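ABC transporter, substrate binding protein (Mannopine) (Agrobacterium fabrum, PDB 5L9S) is a periplasmic solute-binding protein that probably captures the opine mannopine for an ABC transporter, modelled here open and without ligand. Local coordinates at residues G138-D146 and L181-R190; R163-V171 and E299-I310. All coordinates share one frame; numbering follows the deposited sequence.

In the fold
Interaction 1, between 138-146 and 181-190, pairs two parallel strands of the sheet in one lobe of this two-lobed binding protein. Interaction 2, between 163-171 and 299-310, sets a loop against the stretch that joins helix 295-300 to helix 307-325. The two do not touch: their centres lie 22 Å apart and their nearest atoms about 9 Å. Chain order ties them together, since 163-171 falls between the two strands of interaction 1, after helix 149-158, and runs into helix 171-181, which leads back to strand 185-189. Helix 307-325 is also shared: it starts in interaction 2 and farther on supplies Trp-321, whose NE1 bonds to Asn-144 OD1. No ligand occupies the model.

Interaction 1 of 2, residues G138-D146 and L181-R190; sequences GARSFPNFD and LRDSVQVWWR
Trp-189 lays its indole over Pro-143: CB of the proline sits 3.6 Å from the centroid of the six-membered ring, 16° off its normal, a CH-pi contact. With chi1 at 64°, CG of Trp-189 is wedged between backbone N and carbonyl carbon, which swings the ring back over the proline. Phe-145 turns an edge toward the indole in an offset edge-to-face pair with planes at 87°, and Ser-141 OG meets the indole's edge 3.2 Å from CD1. Trp-189 NE1 is held by Gln-208 O.

Arg-190 reaches along the Asn-144 carbonyl to Asp-146, where Arg-190 NH2 forms a salt bridge to Asp-146 OD2 at 3.1 Å, the hydrogen bond within it being weak and the two flat groups steeply turned to each other. Phe-142 works on the other sheet face, its CE2 3.7 Å from Leu-181 CD2 and its CB 3.5 Å from Trp-188 CZ3.

The parallel backbone ladder includes Arg-140 N to Ser-184 O at 2.9 Å and Asn-144 N to Trp-189 O at 2.7 Å; a beta bulge shifts the register between Arg-140 and Ser-141. Strand 140-143 lies between 185-189 and 206-210, parallel to both, with helix 192-200 against Val-187 and Trp-189 and helix 149-158 against Phe-142, Pro-143 and Phe-145.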
loop_
_atom_site.group_PDB
_atom_site.type_symbol
_atom_site.label_atom_id
_atom_site.label_comp_id
_atom_site.label_asym_id
_atom_site.label_seq_id
_atom_site.Cartn_x
_atom_site.Cartn_y
_atom_site.Cartn_z
ATOM N N GLY A 138 16.624 6.473 22.337
ATOM C CA GLY A 138 15.417 5.699 22.586
ATOM C C GLY A 138 15.386 4.350 21.890
ATOM O O GLY A 138 16.310 3.970 21.156
ATOM N N ALA A 139 14.293 3.627 22.117
ATOM C CA ALA A 139 14.070 2.312 21.556
ATOM C C ALA A 139 13.479 2.423 20.139
ATOM O O ALA A 139 12.636 3.302 19.898
ATOM C CB ALA A 139 13.130 1.557 22.470
ATOM N N ARG A 140 13.969 1.571 19.193
ATOM C CA ARG A 140 13.438 1.540 17.827
ATOM C C ARG A 140 12.393 0.427 17.691
ATOM O O ARG A 140 12.306 -0.470 18.520
ATOM C CB ARG A 140 14.516 1.394 16.709
ATOM C CG ARG A 140 15.822 2.186 16.813
ATOM C CD ARG A 140 15.743 3.641 16.427
ATOM N NE ARG A 140 15.846 4.431 17.641
ATOM C CZ ARG A 140 16.413 5.621 17.776
ATOM N NH1 ARG A 140 16.967 6.225 16.734
ATOM N NH2 ARG A 140 16.452 6.203 18.957
ATOM N N SER A 141 11.611 0.491 16.632
ATOM C CA SER A 141 10.588 -0.500 16.311
ATOM C C SER A 141 10.505 -0.698 14.812
ATOM O O SER A 141 10.514 0.276 14.054
ATOM C CB SER A 141 9.231 -0.088 16.875
ATOM O OG SER A 141 8.215 -0.987 16.462
ATOM N N PHE A 142 10.472 -1.963 14.380
ATOM C CA PHE A 142 10.333 -2.301 12.964
ATOM C C PHE A 142 9.323 -3.401 12.862
ATOM O O PHE A 142 9.274 -4.216 13.780
ATOM C CB PHE A 142 11.650 -2.837 12.378
ATOM C CG PHE A 142 12.655 -1.828 11.902
ATOM C CD1 PHE A 142 12.424 -1.082 10.753
ATOM C CD2 PHE A 142 13.863 -1.661 12.571
ATOM C CE1 PHE A 142 13.366 -0.152 10.303
ATOM C CE2 PHE A 142 14.803 -0.730 12.122
ATOM C CZ PHE A 142 14.552 0.012 10.985
ATOM N N PRO A 143 8.571 -3.532 11.739
ATOM C CA PRO A 143 7.678 -4.697 11.612
ATOM C C PRO A 143 8.464 -5.992 11.470
ATOM O O PRO A 143 9.589 -6.025 10.961
ATOM C CB PRO A 143 6.881 -4.423 10.348
ATOM C CG PRO A 143 7.677 -3.458 9.572
ATOM C CD PRO A 143 8.507 -2.666 10.541
ATOM N N ASN A 144 7.880 -7.045 11.978
ATOM C CA ASN A 144 8.421 -8.380 11.870
ATOM C C ASN A 144 7.344 -9.296 11.321
ATOM O O ASN A 144 6.745 -10.115 12.030
ATOM C CB ASN A 144 9.054 -8.886 13.172
ATOM C CG ASN A 144 9.451 -10.347 13.126
ATOM O OD1 ASN A 144 10.063 -10.828 12.155
ATOM N ND2 ASN A 144 9.033 -11.089 14.140
ATOM N N PHE A 145 7.038 -9.057 10.059
ATOM C CA PHE A 145 6.165 -9.896 9.269
ATOM C C PHE A 145 7.088 -10.470 8.197
ATOM O O PHE A 145 8.217 -9.969 8.037
ATOM C CB PHE A 145 4.902 -9.186 8.734
ATOM C CG PHE A 145 4.954 -7.716 8.377
ATOM C CD1 PHE A 145 5.876 -7.243 7.444
ATOM C CD2 PHE A 145 3.995 -6.830 8.870
ATOM C CE1 PHE A 145 5.869 -5.903 7.059
ATOM C CE2 PHE A 145 3.990 -5.494 8.482
ATOM C CZ PHE A 145 4.919 -5.043 7.570
ATOM N N ASP A 146 6.667 -11.580 7.571
ATOM C CA ASP A 146 7.439 -12.413 6.651
ATOM C C ASP A 146 8.236 -11.679 5.551
ATOM O O ASP A 146 9.359 -12.118 5.282
ATOM C CB ASP A 146 6.566 -13.514 6.050
ATOM C CG ASP A 146 6.259 -14.613 7.058
ATOM O OD1 ASP A 146 7.223 -15.192 7.628
ATOM O OD2 ASP A 146 5.065 -14.901 7.274
ATOM N N LEU A 181 21.961 -1.339 14.279
ATOM C CA LEU A 181 20.782 -0.874 14.997
ATOM C C LEU A 181 20.079 -1.918 15.871
ATOM O O LEU A 181 19.451 -1.535 16.859
ATOM C CB LEU A 181 19.780 -0.271 13.987
ATOM C CG LEU A 181 18.687 0.649 14.536
ATOM C CD1 LEU A 181 19.280 1.903 15.205
ATOM C CD2 LEU A 181 17.718 1.035 13.436
ATOM N N ARG A 182 20.178 -3.212 15.496
ATOM C CA ARG A 182 19.480 -4.388 16.046
ATOM C C ARG A 182 19.368 -4.427 17.614
ATOM O O ARG A 182 18.314 -4.864 18.098
ATOM C CB ARG A 182 20.067 -5.699 15.450
ATOM C CG ARG A 182 20.767 -6.691 16.388
ATOM C CD ARG A 182 20.645 -8.123 15.877
ATOM N NE ARG A 182 19.285 -8.650 16.049
ATOM C CZ ARG A 182 18.834 -9.781 15.513
ATOM N NH1 ARG A 182 19.629 -10.530 14.755
ATOM N NH2 ARG A 182 17.582 -10.168 15.724
ATOM N N ASP A 183 20.392 -3.939 18.380
ATOM C CA ASP A 183 20.368 -3.899 19.855
ATOM C C ASP A 183 19.373 -2.873 20.430
ATOM O O ASP A 183 18.860 -3.051 21.537
ATOM C CB ASP A 183 21.776 -3.657 20.414
ATOM C CG ASP A 183 22.192 -4.599 21.531
ATOM O OD1 ASP A 183 21.403 -5.518 21.864
ATOM O OD2 ASP A 183 23.312 -4.428 22.066
ATOM N N SER A 184 19.102 -1.811 19.665
ATOM C CA SER A 184 18.166 -0.728 20.000
ATOM C C SER A 184 16.697 -1.068 19.677
ATOM O O SER A 184 15.792 -0.421 20.214
ATOM C CB SER A 184 18.577 0.553 19.286
ATOM O OG SER A 184 19.928 0.850 19.605
ATOM N N VAL A 185 16.464 -2.079 18.810
ATOM C CA VAL A 185 15.119 -2.503 18.405
ATOM C C VAL A 185 14.478 -3.336 19.503
ATOM O O VAL A 185 14.791 -4.514 19.646
ATOM C CB VAL A 185 15.061 -3.183 17.013
ATOM C CG1 VAL A 185 13.621 -3.343 16.551
ATOM C CG2 VAL A 185 15.850 -2.392 15.984
ATOM N N GLN A 186 13.625 -2.695 20.319
ATOM C CA GLN A 186 12.942 -3.343 21.450
ATOM C C GLN A 186 11.588 -3.924 21.028
ATOM O O GLN A 186 11.072 -4.818 21.703
ATOM C CB GLN A 186 12.748 -2.372 22.636
ATOM C CG GLN A 186 13.994 -1.597 23.093
ATOM C CD GLN A 186 15.040 -2.365 23.848
ATOM O OE1 GLN A 186 16.226 -2.317 23.503
ATOM N NE2 GLN A 186 14.647 -3.011 24.934
ATOM N N VAL A 187 11.019 -3.414 19.912
ATOM C CA VAL A 187 9.720 -3.835 19.402
ATOM C C VAL A 187 9.830 -4.352 17.957
ATOM O O VAL A 187 10.255 -3.625 17.058
ATOM C CB VAL A 187 8.637 -2.697 19.563
ATOM C CG1 VAL A 187 7.303 -3.081 18.916
ATOM C CG2 VAL A 187 8.428 -2.306 21.029
ATOM N N TRP A 188 9.420 -5.597 17.744
ATOM C CA TRP A 188 9.339 -6.222 16.430
ATOM C C TRP A 188 7.870 -6.551 16.255
ATOM O O TRP A 188 7.434 -7.661 16.576
ATOM C CB TRP A 188 10.197 -7.482 16.373
ATOM C CG TRP A 188 11.670 -7.234 16.347
ATOM C CD1 TRP A 188 12.558 -7.499 17.345
ATOM C CD2 TRP A 188 12.444 -6.740 15.235
ATOM N NE1 TRP A 188 13.834 -7.184 16.936
ATOM C CE2 TRP A 188 13.796 -6.741 15.637
ATOM C CE3 TRP A 188 12.128 -6.335 13.928
ATOM C CZ2 TRP A 188 14.828 -6.304 14.798
ATOM C CZ3 TRP A 188 13.157 -5.932 13.088
ATOM C CH2 TRP A 188 14.486 -5.905 13.530
ATOM N N TRP A 189 7.087 -5.552 15.848
ATOM C CA TRP A 189 5.632 -5.689 15.716
ATOM C C TRP A 189 5.183 -6.564 14.527
ATOM O O TRP A 189 5.616 -6.386 13.391
ATOM C CB TRP A 189 4.924 -4.317 15.695
ATOM C CG TRP A 189 5.238 -3.411 14.528
ATOM C CD1 TRP A 189 6.174 -2.420 14.499
ATOM C CD2 TRP A 189 4.496 -3.295 13.303
ATOM N NE1 TRP A 189 6.079 -1.711 13.331
ATOM C CE2 TRP A 189 5.068 -2.237 12.568
ATOM C CE3 TRP A 189 3.431 -4.020 12.726
ATOM C CZ2 TRP A 189 4.616 -1.880 11.287
ATOM C CZ3 TRP A 189 2.974 -3.653 11.469
ATOM C CH2 TRP A 189 3.569 -2.599 10.760
ATOM N N ARG A 190 4.271 -7.496 14.800
ATOM C CA ARG A 190 3.743 -8.370 13.756
ATOM C C ARG A 190 2.396 -7.838 13.250
ATOM O O ARG A 190 2.069 -7.988 12.067
ATOM C CB ARG A 190 3.677 -9.826 14.242
ATOM C CG ARG A 190 3.541 -10.821 13.101
ATOM C CD ARG A 190 4.227 -12.152 13.349
ATOM N NE ARG A 190 4.964 -12.591 12.162
ATOM C CZ ARG A 190 4.407 -13.050 11.041
ATOM N NH1 ARG A 190 3.086 -13.141 10.932
ATOM N NH2 ARG A 190 5.168 -13.416 10.020
#

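Interaction 2 of 2, residues R163-V171 and E299-I310; sequences REKLFPLDV and ENRIIVPDAQWI
Arg-163 supplies the polar grip, setting its guanidinium against backbone oxygens of the last turn of helix 295-300 and of the loop that follows. Arg-163 NH2 donates to Ile-302 O at 2.8 Å, the acceptor lying in the guanidinium plane, and Arg-163 NH1 to Glu-299 O at 3.0 Å from a more tilted approach. Asn-300 O sits over one face of the group. NE completes the set with a salt bridge to Glu-164 OE1, so all three nitrogens are engaged and the rotation of the guanidinium is fixed.

The aromatic contacts gather at the other end. Phe-167 receives Asp-306 CB over one face, 3.8 Å from the ring centroid, and directs an edge at the face of Trp-309, an offset edge-to-face pair with planes at 65°. A chi1 of -174° turns the Trp-309 indole away from its own backbone N and across to the loop; there Leu-169 CG rests over the six-membered ring at 4.0 Å from its centroid, and Pro-168, after a cis peptide, brings CB 3.6 Å from Trp-309 CD1.

In the apolar middle the side chains of Leu-166 and Ile-303 cross at about a right angle, with Leu-166 CD2 3.7 Å from Ile-303 CG2.

Asp-306, whose CB packs on Phe-167, is also a helix N-cap: its OD1 accepts a weak bond from Trp-309 N where the segment enters helix 307-325 of the two-lobed periplasmic binding protein fold.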
loop_
_atom_site.group_PDB
_atom_site.type_symbol
_atom_site.label_atom_id
_atom_site.label_comp_id
_atom_site.label_asym_id
_atom_site.label_seq_id
_atom_site.Cartn_x
_atom_site.Cartn_y
_atom_site.Cartn_z
ATOM N N ARG A 163 17.238 7.076 -3.453
ATOM C CA ARG A 163 16.020 6.332 -3.808
ATOM C C ARG A 163 15.956 5.857 -5.275
ATOM O O ARG A 163 15.414 4.779 -5.536
ATOM C CB ARG A 163 14.734 7.082 -3.427
ATOM C CG ARG A 163 14.705 8.589 -3.598
ATOM C CD ARG A 163 13.257 9.078 -3.651
ATOM N NE ARG A 163 13.064 9.960 -4.800
ATOM C CZ ARG A 163 11.933 10.089 -5.484
ATOM N NH1 ARG A 163 11.872 10.905 -6.525
ATOM N NH2 ARG A 163 10.858 9.400 -5.135
ATOM N N GLU A 164 16.545 6.620 -6.200
ATOM C CA GLU A 164 16.598 6.291 -7.632
ATOM C C GLU A 164 17.511 5.075 -7.911
ATOM O O GLU A 164 17.298 4.349 -8.886
ATOM C CB GLU A 164 17.065 7.508 -8.451
ATOM C CG GLU A 164 16.289 8.796 -8.186
ATOM C CD GLU A 164 16.685 9.597 -6.954
ATOM O OE1 GLU A 164 15.785 10.236 -6.359
ATOM O OE2 GLU A 164 17.882 9.580 -6.575
ATOM N N LYS A 165 18.523 4.866 -7.052
ATOM C CA LYS A 165 19.483 3.772 -7.129
ATOM C C LYS A 165 19.176 2.640 -6.108
ATOM O O LYS A 165 20.000 1.729 -5.941
ATOM C CB LYS A 165 20.908 4.314 -6.906
ATOM C CG LYS A 165 21.448 5.230 -8.012
ATOM C CD LYS A 165 22.921 5.580 -7.783
ATOM C CE LYS A 165 23.546 6.277 -8.974
ATOM N NZ LYS A 165 25.028 6.383 -8.852
ATOM N N LEU A 166 17.993 2.687 -5.451
ATOM C CA LEU A 166 17.580 1.736 -4.416
ATOM C C LEU A 166 17.415 0.313 -4.928
ATOM O O LEU A 166 17.968 -0.598 -4.315
ATOM C CB LEU A 166 16.319 2.216 -3.666
ATOM C CG LEU A 166 15.878 1.394 -2.431
ATOM C CD1 LEU A 166 16.947 1.358 -1.338
ATOM C CD2 LEU A 166 14.556 1.881 -1.884
ATOM N N PHE A 167 16.646 0.115 -6.021
ATOM C CA PHE A 167 16.409 -1.211 -6.616
ATOM C C PHE A 167 17.360 -1.469 -7.802
ATOM O O PHE A 167 17.500 -0.574 -8.637
ATOM C CB PHE A 167 14.945 -1.384 -7.037
ATOM C CG PHE A 167 13.981 -1.548 -5.892
ATOM C CD1 PHE A 167 13.751 -2.796 -5.330
ATOM C CD2 PHE A 167 13.255 -0.461 -5.412
ATOM C CE1 PHE A 167 12.844 -2.950 -4.281
ATOM C CE2 PHE A 167 12.326 -0.619 -4.381
ATOM C CZ PHE A 167 12.129 -1.862 -3.819
ATOM N N PRO A 168 18.043 -2.645 -7.907
ATOM C CA PRO A 168 17.994 -3.847 -7.035
ATOM C C PRO A 168 18.616 -3.668 -5.639
ATOM O O PRO A 168 19.693 -3.068 -5.522
ATOM C CB PRO A 168 18.731 -4.913 -7.872
ATOM C CG PRO A 168 19.679 -4.136 -8.705
ATOM C CD PRO A 168 18.948 -2.865 -9.053
ATOM N N LEU A 169 17.934 -4.188 -4.586
ATOM C CA LEU A 169 18.395 -4.070 -3.200
ATOM C C LEU A 169 19.670 -4.850 -2.926
ATOM O O LEU A 169 19.734 -6.054 -3.200
ATOM C CB LEU A 169 17.316 -4.482 -2.171
ATOM C CG LEU A 169 15.928 -3.820 -2.174
ATOM C CD1 LEU A 169 15.104 -4.334 -1.004
ATOM C CD2 LEU A 169 16.020 -2.321 -2.063
ATOM N N ASP A 170 20.672 -4.161 -2.346
ATOM C CA ASP A 170 21.950 -4.743 -1.919
ATOM C C ASP A 170 21.667 -5.379 -0.534
ATOM O O ASP A 170 21.833 -4.727 0.502
ATOM C CB ASP A 170 23.006 -3.620 -1.846
ATOM C CG ASP A 170 24.444 -4.022 -1.544
ATOM O OD1 ASP A 170 24.666 -5.170 -1.104
ATOM O OD2 ASP A 170 25.330 -3.154 -1.647
ATOM N N VAL A 171 21.144 -6.617 -0.543
ATOM C CA VAL A 171 20.709 -7.393 0.633
ATOM C C VAL A 171 21.832 -7.595 1.668
ATOM O O VAL A 171 21.569 -7.548 2.876
ATOM C CB VAL A 171 20.051 -8.731 0.204
ATOM C CG1 VAL A 171 19.535 -9.521 1.405
ATOM C CG2 VAL A 171 18.910 -8.467 -0.774
ATOM N N GLU A 299 5.866 12.313 -5.574
ATOM C CA GLU A 299 6.819 12.317 -6.691
ATOM C C GLU A 299 8.276 12.599 -6.306
ATOM O O GLU A 299 9.170 12.139 -7.021
ATOM C CB GLU A 299 6.377 13.239 -7.856
ATOM C CG GLU A 299 6.055 14.693 -7.526
ATOM C CD GLU A 299 4.974 15.375 -8.364
ATOM O OE1 GLU A 299 4.828 16.617 -8.249
ATOM O OE2 GLU A 299 4.245 14.666 -9.098
ATOM N N ASN A 300 8.533 13.320 -5.204
ATOM C CA ASN A 300 9.905 13.698 -4.844
ATOM C C ASN A 300 10.558 13.024 -3.633
ATOM O O ASN A 300 11.776 13.138 -3.501
ATOM C CB ASN A 300 9.994 15.216 -4.634
ATOM C CG ASN A 300 9.379 16.076 -5.716
ATOM O OD1 ASN A 300 9.066 15.626 -6.826
ATOM N ND2 ASN A 300 9.201 17.349 -5.412
ATOM N N ARG A 301 9.796 12.399 -2.720
ATOM C CA ARG A 301 10.419 11.829 -1.512
ATOM C C ARG A 301 10.010 10.384 -1.190
ATOM O O ARG A 301 10.746 9.696 -0.476
ATOM C CB ARG A 301 10.123 12.701 -0.283
ATOM C CG ARG A 301 10.463 14.154 -0.431
ATOM C CD ARG A 301 10.737 14.787 0.899
ATOM N NE ARG A 301 9.505 14.956 1.659
ATOM C CZ ARG A 301 9.467 15.188 2.968
ATOM N NH1 ARG A 301 10.595 15.283 3.669
ATOM N NH2 ARG A 301 8.306 15.341 3.586
ATOM N N ILE A 302 8.816 9.966 -1.632
ATOM C CA ILE A 302 8.285 8.632 -1.370
ATOM C C ILE A 302 9.012 7.547 -2.206
ATOM O O ILE A 302 9.510 7.809 -3.307
ATOM C CB ILE A 302 6.714 8.623 -1.548
ATOM C CG1 ILE A 302 5.971 8.784 -0.241
ATOM C CG2 ILE A 302 6.166 7.423 -2.303
ATOM C CD1 ILE A 302 5.708 10.160 0.117
ATOM N N ILE A 303 9.041 6.327 -1.667
ATOM C CA ILE A 303 9.595 5.138 -2.312
ATOM C C ILE A 303 8.427 4.288 -2.842
ATOM O O ILE A 303 7.504 3.932 -2.103
ATOM C CB ILE A 303 10.494 4.308 -1.340
ATOM C CG1 ILE A 303 11.557 5.173 -0.593
ATOM C CG2 ILE A 303 11.121 3.109 -2.041
ATOM C CD1 ILE A 303 12.472 5.931 -1.392
ATOM N N VAL A 304 8.486 3.964 -4.107
ATOM C CA VAL A 304 7.471 3.141 -4.755
ATOM C C VAL A 304 8.069 1.752 -5.016
ATOM O O VAL A 304 9.238 1.681 -5.401
ATOM C CB VAL A 304 6.855 3.869 -5.980
ATOM C CG1 VAL A 304 6.620 2.939 -7.165
ATOM C CG2 VAL A 304 5.578 4.611 -5.584
ATOM N N PRO A 305 7.353 0.638 -4.710
ATOM C CA PRO A 305 7.973 -0.691 -4.879
ATOM C C PRO A 305 8.300 -1.091 -6.321
ATOM O O PRO A 305 7.594 -0.691 -7.254
ATOM C CB PRO A 305 6.907 -1.640 -4.291
ATOM C CG PRO A 305 5.612 -0.921 -4.483
ATOM C CD PRO A 305 5.962 0.516 -4.212
ATOM N N ASP A 306 9.359 -1.884 -6.490
ATOM C CA ASP A 306 9.692 -2.524 -7.761
ATOM C C ASP A 306 9.117 -3.940 -7.555
ATOM O O ASP A 306 9.763 -4.782 -6.926
ATOM C CB ASP A 306 11.211 -2.565 -8.025
ATOM C CG ASP A 306 11.663 -3.335 -9.272
ATOM O OD1 ASP A 306 10.802 -3.985 -9.930
ATOM O OD2 ASP A 306 12.875 -3.273 -9.601
ATOM N N ALA A 307 7.870 -4.158 -8.003
ATOM C CA ALA A 307 7.170 -5.431 -7.861
ATOM C C ALA A 307 7.913 -6.575 -8.548
ATOM O O ALA A 307 7.930 -7.680 -8.011
ATOM C CB ALA A 307 5.751 -5.318 -8.398
ATOM N N GLN A 308 8.558 -6.310 -9.704
ATOM C CA GLN A 308 9.291 -7.350 -10.431
ATOM C C GLN A 308 10.421 -7.936 -9.589
ATOM O O GLN A 308 10.541 -9.163 -9.526
ATOM C CB GLN A 308 9.845 -6.839 -11.770
ATOM C CG GLN A 308 8.859 -6.887 -12.930
ATOM C CD GLN A 308 9.447 -6.338 -14.209
ATOM O OE1 GLN A 308 10.590 -5.861 -14.259
ATOM N NE2 GLN A 308 8.656 -6.363 -15.269
ATOM N N TRP A 309 11.237 -7.066 -8.938
ATOM C CA TRP A 309 12.365 -7.466 -8.104
ATOM C C TRP A 309 11.928 -8.175 -6.816
ATOM O O TRP A 309 12.466 -9.243 -6.500
ATOM C CB TRP A 309 13.295 -6.274 -7.813
ATOM C CG TRP A 309 14.559 -6.646 -7.085
ATOM C CD1 TRP A 309 15.771 -6.924 -7.641
ATOM C CD2 TRP A 309 14.712 -6.839 -5.666
ATOM N NE1 TRP A 309 16.680 -7.256 -6.658
ATOM C CE2 TRP A 309 16.057 -7.212 -5.438
ATOM C CE3 TRP A 309 13.847 -6.714 -4.563
ATOM C CZ2 TRP A 309 16.556 -7.464 -4.154
ATOM C CZ3 TRP A 309 14.333 -6.998 -3.298
ATOM C CH2 TRP A 309 15.673 -7.372 -3.102
ATOM N N ILE A 310 10.966 -7.592 -6.075
ATOM C CA ILE A 310 10.451 -8.173 -4.825
ATOM C C ILE A 310 9.951 -9.625 -5.033
ATOM O O ILE A 310 10.311 -10.502 -4.239
ATOM C CB ILE A 310 9.394 -7.257 -4.134
ATOM C CG1 ILE A 310 10.027 -5.894 -3.745
ATOM C CG2 ILE A 310 8.775 -7.953 -2.897
ATOM C CD1 ILE A 310 9.069 -4.781 -3.632
#